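Local coordinates for protein glutathione uptake transporter (Shewanella oneidensis, PDB 4UVM) that probably carries small peptides across the membrane as a proton-coupled oligopeptide symporter of the major facilitator superfamily, at residues 370-382 against 493-507. Sequence-based numbering, arbitrary orientation.
Sequences LTALRKMGAGIAI and ILAAIVFALYARSYQ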
loop_
_atom_site.group_PDB
_atom_site.type_symbol
_atom_site.label_atom_id
_atom_site.label_comp_id
_atom_site.label_asym_id
_atom_site.label_seq_id
_atom_site.Cartn_x
_atom_site.Cartn_y
_atom_site.Cartn_z
ATOM N N LEU A 370 5.311 -24.845 7.245
ATOM C CA LEU A 370 4.521 -23.678 6.858
ATOM C C LEU A 370 4.664 -22.536 7.857
ATOM O O LEU A 370 3.678 -22.066 8.425
ATOM C CB LEU A 370 3.044 -24.040 6.690
ATOM C CG LEU A 370 2.637 -24.436 5.270
ATOM C CD1 LEU A 370 1.120 -24.440 5.127
ATOM C CD2 LEU A 370 3.283 -23.515 4.241
ATOM N N THR A 371 5.901 -22.098 8.064
ATOM C CA THR A 371 6.163 -20.929 8.885
ATOM C C THR A 371 5.648 -19.691 8.162
ATOM O O THR A 371 5.638 -19.646 6.932
ATOM C CB THR A 371 7.664 -20.770 9.191
ATOM O OG1 THR A 371 8.363 -20.375 8.004
ATOM C CG2 THR A 371 8.244 -22.078 9.703
ATOM N N ALA A 372 5.220 -18.694 8.929
ATOM C CA ALA A 372 4.716 -17.441 8.371
ATOM C C ALA A 372 5.768 -16.754 7.507
ATOM O O ALA A 372 5.447 -15.961 6.624
ATOM C CB ALA A 372 4.264 -16.514 9.485
ATOM N N LEU A 373 7.028 -17.068 7.778
ATOM C CA LEU A 373 8.145 -16.509 7.035
ATOM C C LEU A 373 8.304 -17.231 5.698
ATOM O O LEU A 373 8.754 -16.645 4.710
ATOM C CB LEU A 373 9.426 -16.613 7.868
ATOM C CG LEU A 373 10.414 -15.448 7.854
ATOM C CD1 LEU A 373 9.683 -14.128 7.704
ATOM C CD2 LEU A 373 11.226 -15.456 9.137
ATOM N N ARG A 374 7.926 -18.506 5.675
ATOM C CA ARG A 374 8.033 -19.321 4.470
ATOM C C ARG A 374 6.946 -18.934 3.470
ATOM O O ARG A 374 7.167 -18.945 2.260
ATOM C CB ARG A 374 7.939 -20.812 4.815
ATOM C CG ARG A 374 8.807 -21.713 3.940
ATOM C CD ARG A 374 8.444 -23.193 4.087
ATOM N NE ARG A 374 9.075 -23.843 5.236
ATOM C CZ ARG A 374 10.266 -24.436 5.202
ATOM N NH1 ARG A 374 10.968 -24.451 4.078
ATOM N NH2 ARG A 374 10.756 -25.008 6.294
ATOM N N LYS A 375 5.773 -18.587 3.991
ATOM C CA LYS A 375 4.639 -18.197 3.163
ATOM C C LYS A 375 4.866 -16.848 2.485
ATOM O O LYS A 375 4.477 -16.653 1.336
ATOM C CB LYS A 375 3.362 -18.158 4.006
ATOM C CG LYS A 375 2.923 -19.524 4.502
ATOM C CD LYS A 375 2.284 -19.454 5.878
ATOM C CE LYS A 375 0.992 -18.661 5.867
ATOM N NZ LYS A 375 0.338 -18.689 7.206
ATOM N N MET A 376 5.497 -15.923 3.201
ATOM C CA MET A 376 5.774 -14.593 2.667
ATOM C C MET A 376 6.738 -14.647 1.490
ATOM O O MET A 376 6.621 -13.864 0.550
ATOM C CB MET A 376 6.343 -13.684 3.759
ATOM C CG MET A 376 5.326 -13.251 4.801
ATOM S SD MET A 376 6.081 -12.395 6.198
ATOM C CE MET A 376 6.981 -11.089 5.368
ATOM N N GLY A 377 7.694 -15.565 1.549
ATOM C CA GLY A 377 8.661 -15.713 0.477
ATOM C C GLY A 377 8.035 -16.350 -0.747
ATOM O O GLY A 377 8.331 -15.970 -1.881
ATOM N N ALA A 378 7.161 -17.323 -0.512
ATOM C CA ALA A 378 6.478 -18.017 -1.591
ATOM C C ALA A 378 5.522 -17.078 -2.319
ATOM O O ALA A 378 5.401 -17.127 -3.544
ATOM C CB ALA A 378 5.731 -19.224 -1.050
ATOM N N GLY A 379 4.849 -16.221 -1.557
ATOM C CA GLY A 379 3.893 -15.284 -2.118
ATOM C C GLY A 379 4.487 -14.285 -3.094
ATOM O O GLY A 379 3.839 -13.909 -4.070
ATOM N N ILE A 380 5.715 -13.849 -2.832
ATOM C CA ILE A 380 6.380 -12.900 -3.717
ATOM C C ILE A 380 6.732 -13.578 -5.038
ATOM O O ILE A 380 6.624 -12.973 -6.106
ATOM C CB ILE A 380 7.656 -12.315 -3.070
ATOM C CG1 ILE A 380 7.331 -11.728 -1.696
ATOM C CG2 ILE A 380 8.276 -11.248 -3.963
ATOM C CD1 ILE A 380 8.531 -11.157 -0.973
ATOM N N ALA A 381 7.135 -14.842 -4.958
ATOM C CA ALA A 381 7.477 -15.622 -6.143
ATOM C C ALA A 381 6.250 -15.863 -7.016
ATOM O O ALA A 381 6.293 -15.655 -8.228
ATOM C CB ALA A 381 8.107 -16.947 -5.741
ATOM N N ILE A 382 5.163 -16.304 -6.393
ATOM C CA ILE A 382 3.911 -16.552 -7.102
ATOM C C ILE A 382 3.371 -15.263 -7.728
ATOM O O ILE A 382 2.802 -15.282 -8.819
ATOM C CB ILE A 382 2.860 -17.173 -6.156
ATOM C CG1 ILE A 382 3.317 -18.565 -5.716
ATOM C CG2 ILE A 382 1.500 -17.254 -6.824
ATOM C CD1 ILE A 382 2.314 -19.305 -4.860
ATOM N N ILE A 493 10.834 -12.099 -8.386
ATOM C CA ILE A 493 11.522 -13.377 -8.213
ATOM C C ILE A 493 12.873 -13.184 -7.532
ATOM O O ILE A 493 13.221 -13.917 -6.606
ATOM C CB ILE A 493 11.739 -14.098 -9.558
ATOM C CG1 ILE A 493 10.402 -14.351 -10.258
ATOM C CG2 ILE A 493 12.474 -15.412 -9.344
ATOM C CD1 ILE A 493 9.431 -15.176 -9.448
ATOM N N LEU A 494 13.628 -12.193 -7.997
ATOM C CA LEU A 494 14.922 -11.865 -7.409
ATOM C C LEU A 494 14.783 -11.525 -5.930
ATOM O O LEU A 494 15.535 -12.029 -5.095
ATOM C CB LEU A 494 15.571 -10.700 -8.163
ATOM C CG LEU A 494 16.852 -10.089 -7.588
ATOM C CD1 LEU A 494 17.824 -9.751 -8.704
ATOM C CD2 LEU A 494 16.545 -8.840 -6.769
ATOM N N ALA A 495 13.816 -10.671 -5.613
ATOM C CA ALA A 495 13.584 -10.255 -4.236
ATOM C C ALA A 495 13.135 -11.432 -3.374
ATOM O O ALA A 495 13.455 -11.498 -2.189
ATOM C CB ALA A 495 12.556 -9.136 -4.186
ATOM N N ALA A 496 12.398 -12.359 -3.978
ATOM C CA ALA A 496 11.930 -13.547 -3.270
ATOM C C ALA A 496 13.093 -14.477 -2.944
ATOM O O ALA A 496 13.067 -15.200 -1.946
ATOM C CB ALA A 496 10.881 -14.280 -4.090
ATOM N N ILE A 497 14.111 -14.454 -3.797
ATOM C CA ILE A 497 15.321 -15.231 -3.566
ATOM C C ILE A 497 16.096 -14.650 -2.391
ATOM O O ILE A 497 16.404 -15.354 -1.427
ATOM C CB ILE A 497 16.217 -15.263 -4.820
ATOM C CG1 ILE A 497 15.537 -16.060 -5.935
ATOM C CG2 ILE A 497 17.577 -15.860 -4.494
ATOM C CD1 ILE A 497 16.340 -16.127 -7.210
ATOM N N VAL A 498 16.390 -13.355 -2.477
ATOM C CA VAL A 498 17.104 -12.639 -1.426
ATOM C C VAL A 498 16.343 -12.708 -0.099
ATOM O O VAL A 498 16.944 -12.753 0.976
ATOM C CB VAL A 498 17.339 -11.166 -1.826
ATOM C CG1 VAL A 498 18.073 -10.415 -0.732
ATOM C CG2 VAL A 498 18.123 -11.099 -3.126
ATOM N N PHE A 499 15.017 -12.740 -0.186
ATOM C CA PHE A 499 14.165 -12.868 0.993
ATOM C C PHE A 499 14.436 -14.182 1.722
ATOM O O PHE A 499 14.603 -14.201 2.939
ATOM C CB PHE A 499 12.689 -12.773 0.592
ATOM C CG PHE A 499 11.749 -12.580 1.749
ATOM C CD1 PHE A 499 11.451 -11.308 2.208
ATOM C CD2 PHE A 499 11.149 -13.667 2.365
ATOM C CE1 PHE A 499 10.580 -11.123 3.267
ATOM C CE2 PHE A 499 10.276 -13.489 3.426
ATOM C CZ PHE A 499 9.992 -12.215 3.876
ATOM N N ALA A 500 14.482 -15.277 0.970
ATOM C CA ALA A 500 14.744 -16.593 1.545
ATOM C C ALA A 500 16.163 -16.671 2.094
ATOM O O ALA A 500 16.430 -17.388 3.057
ATOM C CB ALA A 500 14.516 -17.680 0.510
ATOM N N LEU A 501 17.070 -15.924 1.471
ATOM C CA LEU A 501 18.458 -15.864 1.913
ATOM C C LEU A 501 18.594 -15.137 3.248
ATOM O O LEU A 501 19.426 -15.498 4.077
ATOM C CB LEU A 501 19.325 -15.177 0.856
ATOM C CG LEU A 501 20.096 -16.058 -0.129
ATOM C CD1 LEU A 501 19.239 -17.203 -0.643
ATOM C CD2 LEU A 501 20.603 -15.208 -1.285
ATOM N N TYR A 502 17.775 -14.110 3.448
ATOM C CA TYR A 502 17.829 -13.325 4.675
ATOM C C TYR A 502 17.005 -13.985 5.777
ATOM O O TYR A 502 17.313 -13.845 6.959
ATOM C CB TYR A 502 17.339 -11.897 4.416
ATOM C CG TYR A 502 17.390 -10.986 5.626
ATOM C CD1 TYR A 502 18.534 -10.256 5.927
ATOM C CD2 TYR A 502 16.287 -10.844 6.459
ATOM C CE1 TYR A 502 18.579 -9.420 7.028
ATOM C CE2 TYR A 502 16.322 -10.015 7.561
ATOM C CZ TYR A 502 17.468 -9.305 7.841
ATOM O OH TYR A 502 17.495 -8.479 8.941
ATOM N N ALA A 503 15.968 -14.713 5.382
ATOM C CA ALA A 503 15.067 -15.348 6.339
ATOM C C ALA A 503 15.740 -16.464 7.139
ATOM O O ALA A 503 15.322 -16.773 8.255
ATOM C CB ALA A 503 13.841 -15.889 5.622
ATOM N N ARG A 504 16.776 -17.074 6.571
ATOM C CA ARG A 504 17.484 -18.149 7.262
ATOM C C ARG A 504 18.415 -17.569 8.328
ATOM O O ARG A 504 18.676 -18.199 9.354
ATOM C CB ARG A 504 18.264 -19.020 6.264
ATOM C CG ARG A 504 19.416 -18.320 5.556
ATOM C CD ARG A 504 20.075 -19.228 4.520
ATOM N NE ARG A 504 21.248 -18.603 3.910
ATOM C CZ ARG A 504 21.908 -19.093 2.864
ATOM N NH1 ARG A 504 21.511 -20.223 2.294
ATOM N NH2 ARG A 504 22.964 -18.449 2.384
ATOM N N SER A 505 18.900 -16.359 8.075
ATOM C CA SER A 505 19.739 -15.635 9.021
ATOM C C SER A 505 18.895 -14.976 10.108
ATOM O O SER A 505 19.339 -14.812 11.242
ATOM C CB SER A 505 20.571 -14.582 8.288
ATOM O OG SER A 505 21.186 -13.690 9.199
ATOM N N TYR A 506 17.672 -14.605 9.746
ATOM C CA TYR A 506 16.752 -13.934 10.656
ATOM C C TYR A 506 16.324 -14.840 11.812
ATOM O O TYR A 506 16.171 -14.383 12.945
ATOM C CB TYR A 506 15.521 -13.447 9.880
ATOM C CG TYR A 506 14.511 -12.677 10.701
ATOM C CD1 TYR A 506 13.500 -13.336 11.392
ATOM C CD2 TYR A 506 14.556 -11.290 10.771
ATOM C CE1 TYR A 506 12.573 -12.635 12.138
ATOM C CE2 TYR A 506 13.632 -10.581 11.513
ATOM C CZ TYR A 506 12.643 -11.260 12.195
ATOM O OH TYR A 506 11.718 -10.563 12.937
ATOM N N GLN A 507 16.135 -16.123 11.518
ATOM C CA GLN A 507 15.638 -17.080 12.504
ATOM C C GLN A 507 16.750 -17.622 13.399
ATOM O O GLN A 507 16.506 -18.435 14.297
ATOM C CB GLN A 507 14.923 -18.233 11.802
ATOM C CG GLN A 507 13.515 -17.897 11.347
ATOM C CD GLN A 507 12.977 -18.901 10.346
ATOM O OE1 GLN A 507 13.689 -19.323 9.433
ATOM N NE2 GLN A 507 11.718 -19.292 10.516
#
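The ring of Phe-499 has Ile-380 CD1 over one face, 4.3 Å above the plane and offset toward the rim, while Leu-373 O meets CE2 at the edge, in plane. Gly-377 CA and Met-376 CE approach obliquely, CE lying 3.5 Å from Phe-499 CZ. Ringed by these four residues, Phe-499 is a knob in a hole between two antiparallel transmembrane helices of the major facilitator fold, whose segment axes cross at -165° and approach to 8.1 Å. With CG anti to the backbone N (chi1 -167°), the ring extends to the Gly-377 backbone, which has no CB in its path. An alanine in place of Phe-499 is likely to open a gap between Met-376 and Ile-380 and strip the Gly-377 backbone of the ring that packs on its CA. No hydrogen bond crosses the interface. Toward the 507 end, Leu-373 CD2 lies 3.8 Å from Tyr-506 CD1, the two side chains crossing at about a right angle; the Tyr-506 hydroxyl is hydrogen-bonded to Gln-433. Phe-429 of helix 426-433 touches both residues. Toward the 493 end the backbones draw closer, with Gly-377 CA and Ala-496 CA 5.4 Å apart, and Ala-496 CB sits 3.9 Å from Ile-380 CB.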